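Local coordinates for nourseothricin acetyltransferase (Streptomyces noursei, PDB 5C82), which probably transfers an acetyl group from acetyl-CoA to the antibiotic nourseothricin, as a GNAT-fold resistance enzyme, at residues A125-A130 / L142-T147. The protein carries 1 engineered substitution. Sequence-based numbering, arbitrary orientation.
Sequences ALMGLA and LWLEVT
Met127 meets Leu142 and Leu144 through aliphatic groups and selenium alone, with no flat group between them. The ring of Trp143 belongs to the opposite side of the strand. Glu145 N lies 4.1 Å above the plane of the Trp143 ring, displaced toward the rim. Arg105 makes a cation-pi contact with this ring, and Tyr184 meets it with the planes at about 45°.

On the helix side of the strand, the end of the selenomethionine Met127 comes closer to the strand than the start of its side chain. Its CG stands anti to the backbone N (chi1 -166°), and the chain then bends twice, which carries its end to the strand. Its CE touches Leu144 CD2 at 3.8 Å, and the two side chains cross at about a right angle. Leu142 CD2 packs 4.3 Å from Ala130 CB and lies 4.4 Å from Met127 SE. No hydrogen bond links the segments, and all four touching residues are buried.

The start of helix 122-137 probably receives the acetyl-CoA pyrophosphate, as in other GNAT enzymes. Tyr157 of helix 151-158 touches both Met127 and Leu144, and so does Phe162 from a loop. Val108 touches both from strand 105-113. The contact packs the helix of the beta-alpha-beta unit 105-113, 122-137, 141-147 onto its second strand.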
ATOM      1  N   ALA A 125      10.550 -16.799  15.387  1.00 18.13           N
ATOM      2  CA  ALA A 125      11.932 -16.393  15.593  1.00 16.68           C
ATOM      3  C   ALA A 125      12.358 -15.409  14.492  1.00 19.05           C
ATOM      4  O   ALA A 125      12.954 -14.375  14.812  1.00 18.46           O
ATOM      5  CB  ALA A 125      12.850 -17.607  15.614  1.00 16.97           C
ATOM      6  N   LEU A 126      12.009 -15.685  13.219  1.00 14.94           N
ATOM      7  CA  LEU A 126      12.340 -14.765  12.103  1.00 15.09           C
ATOM      8  C   LEU A 126      11.677 -13.386  12.274  1.00 19.36           C
ATOM      9  O   LEU A 126      12.311 -12.369  12.003  1.00 18.45           O
ATOM     10  CB  LEU A 126      11.985 -15.342  10.722  1.00 15.09           C
ATOM     11  CG  LEU A 126      12.803 -16.525  10.219  1.00 19.54           C
ATOM     12  CD1 LEU A 126      12.094 -17.198   9.057  1.00 19.49           C
ATOM     13  CD2 LEU A 126      14.229 -16.121   9.844  1.00 18.26           C
HETATM   14  N   MSE A 127      10.406 -13.372  12.743  1.00 16.98           N
HETATM   15  CA  MSE A 127       9.635 -12.157  13.007  1.00 15.89           C
HETATM   16  C   MSE A 127      10.226 -11.395  14.205  1.00 19.72           C
HETATM   17  O   MSE A 127      10.190 -10.164  14.225  1.00 18.97           O
HETATM   18  CB  MSE A 127       8.141 -12.472  13.216  1.00 17.17           C
HETATM   19  CG  MSE A 127       7.259 -11.226  13.163  1.00 23.71           C
HETATM   20 SE   MSE A 127       7.314 -10.398  11.367  0.86 31.58          SE
HETATM   21  CE  MSE A 127       5.990 -11.457  10.468  1.00 27.60           C
ATOM     22  N   GLY A 128      10.788 -12.135  15.166  1.00 16.49           N
ATOM     23  CA  GLY A 128      11.486 -11.555  16.316  1.00 15.31           C
ATOM     24  C   GLY A 128      12.753 -10.859  15.836  1.00 17.81           C
ATOM     25  O   GLY A 128      13.055  -9.746  16.267  1.00 17.14           O
ATOM     26  N   LEU A 129      13.485 -11.494  14.902  1.00 15.73           N
ATOM     27  CA  LEU A 129      14.707 -10.939  14.292  1.00 16.85           C
ATOM     28  C   LEU A 129      14.365  -9.670  13.494  1.00 19.29           C
ATOM     29  O   LEU A 129      15.097  -8.684  13.576  1.00 17.31           O
ATOM     30  CB  LEU A 129      15.385 -11.975  13.390  1.00 17.90           C
ATOM     31  CG  LEU A 129      16.155 -13.123  14.097  1.00 24.33           C
ATOM     32  CD1 LEU A 129      16.724 -14.088  13.055  1.00 24.08           C
ATOM     33  CD2 LEU A 129      17.321 -12.594  14.965  1.00 25.76           C
ATOM     34  N   ALA A 130      13.194  -9.686  12.791  1.00 16.17           N
ATOM     35  CA  ALA A 130      12.645  -8.544  12.070  1.00 16.13           C
ATOM     36  C   ALA A 130      12.346  -7.417  13.077  1.00 17.71           C
ATOM     37  O   ALA A 130      12.670  -6.266  12.806  1.00 16.22           O
ATOM     38  CB  ALA A 130      11.369  -8.939  11.324  1.00 16.60           C
ATOM     39  N   LEU A 142       5.729  -2.363  12.737  1.00 18.21           N
ATOM     40  CA  LEU A 142       6.036  -3.405  11.751  1.00 17.81           C
ATOM     41  C   LEU A 142       4.786  -3.557  10.918  1.00 19.51           C
ATOM     42  O   LEU A 142       3.676  -3.371  11.407  1.00 16.75           O
ATOM     43  CB  LEU A 142       6.392  -4.727  12.420  1.00 18.20           C
ATOM     44  CG  LEU A 142       7.844  -4.868  12.877  1.00 23.58           C
ATOM     45  CD1 LEU A 142       8.012  -4.313  14.263  1.00 24.57           C
ATOM     46  CD2 LEU A 142       8.280  -6.348  12.845  1.00 24.57           C
ATOM     47  N   TRP A 143       4.964  -3.827   9.651  1.00 16.99           N
ATOM     48  CA  TRP A 143       3.837  -3.901   8.737  1.00 17.03           C
ATOM     49  C   TRP A 143       3.996  -5.063   7.787  1.00 18.41           C
ATOM     50  O   TRP A 143       5.111  -5.360   7.374  1.00 18.16           O
ATOM     51  CB  TRP A 143       3.751  -2.572   7.953  1.00 15.02           C
ATOM     52  CG  TRP A 143       2.628  -2.455   6.962  1.00 15.23           C
ATOM     53  CD1 TRP A 143       1.398  -1.907   7.181  1.00 17.91           C
ATOM     54  CD2 TRP A 143       2.649  -2.859   5.580  1.00 15.32           C
ATOM     55  NE1 TRP A 143       0.657  -1.923   6.016  1.00 17.21           N
ATOM     56  CE2 TRP A 143       1.393  -2.518   5.023  1.00 19.28           C
ATOM     57  CE3 TRP A 143       3.591  -3.519   4.764  1.00 16.81           C
ATOM     58  CZ2 TRP A 143       1.086  -2.744   3.673  1.00 18.80           C
ATOM     59  CZ3 TRP A 143       3.280  -3.754   3.428  1.00 18.48           C
ATOM     60  CH2 TRP A 143       2.055  -3.338   2.886  1.00 19.07           C
ATOM     61  N   LEU A 144       2.878  -5.681   7.387  1.00 13.57           N
ATOM     62  CA  LEU A 144       2.960  -6.744   6.384  1.00 12.87           C
ATOM     63  C   LEU A 144       1.707  -6.801   5.528  1.00 15.96           C
ATOM     64  O   LEU A 144       0.641  -6.307   5.904  1.00 14.97           O
ATOM     65  CB  LEU A 144       3.305  -8.130   6.999  1.00 13.27           C
ATOM     66  CG  LEU A 144       2.285  -8.744   7.978  1.00 17.64           C
ATOM     67  CD1 LEU A 144       1.169  -9.528   7.214  1.00 15.61           C
ATOM     68  CD2 LEU A 144       2.984  -9.647   8.978  1.00 20.57           C
ATOM     69  N   GLU A 145       1.850  -7.455   4.394  1.00 14.10           N
ATOM     70  CA  GLU A 145       0.805  -7.731   3.440  1.00 13.83           C
ATOM     71  C   GLU A 145       0.657  -9.240   3.431  1.00 17.17           C
ATOM     72  O   GLU A 145       1.657  -9.951   3.541  1.00 15.08           O
ATOM     73  CB  GLU A 145       1.241  -7.228   2.074  1.00 15.00           C
ATOM     74  CG  GLU A 145       0.181  -7.346   1.000  1.00 28.53           C
ATOM     75  CD  GLU A 145       0.457  -8.520   0.094  1.00 54.99           C
ATOM     76  OE1 GLU A 145       1.298  -8.390  -0.827  1.00 55.64           O
ATOM     77  OE2 GLU A 145      -0.142  -9.591   0.339  1.00 46.84           O
ATOM     78  N   VAL A 146      -0.600  -9.730   3.324  1.00 13.23           N
ATOM     79  CA  VAL A 146      -0.927 -11.150   3.252  1.00 10.38           C
ATOM     80  C   VAL A 146      -2.197 -11.352   2.406  1.00 16.49           C
ATOM     81  O   VAL A 146      -3.178 -10.613   2.569  1.00 16.06           O
ATOM     82  CB  VAL A 146      -0.983 -11.841   4.646  1.00 13.41           C
ATOM     83  CG1 VAL A 146      -2.027 -11.214   5.579  1.00 11.93           C
ATOM     84  CG2 VAL A 146      -1.189 -13.352   4.513  1.00 13.83           C
ATOM     85  N   THR A 147      -2.166 -12.322   1.472  1.00 13.97           N
ATOM     86  CA  THR A 147      -3.349 -12.620   0.672  1.00 13.74           C
ATOM     87  C   THR A 147      -4.462 -13.130   1.589  1.00 15.67           C
ATOM     88  O   THR A 147      -4.198 -13.870   2.541  1.00 14.65           O
ATOM     89  CB  THR A 147      -3.056 -13.566  -0.501  1.00 19.33           C
ATOM     90  OG1 THR A 147      -4.304 -13.849  -1.125  1.00 18.05           O
ATOM     91  CG2 THR A 147      -2.401 -14.903  -0.063  1.00 17.03           C
TER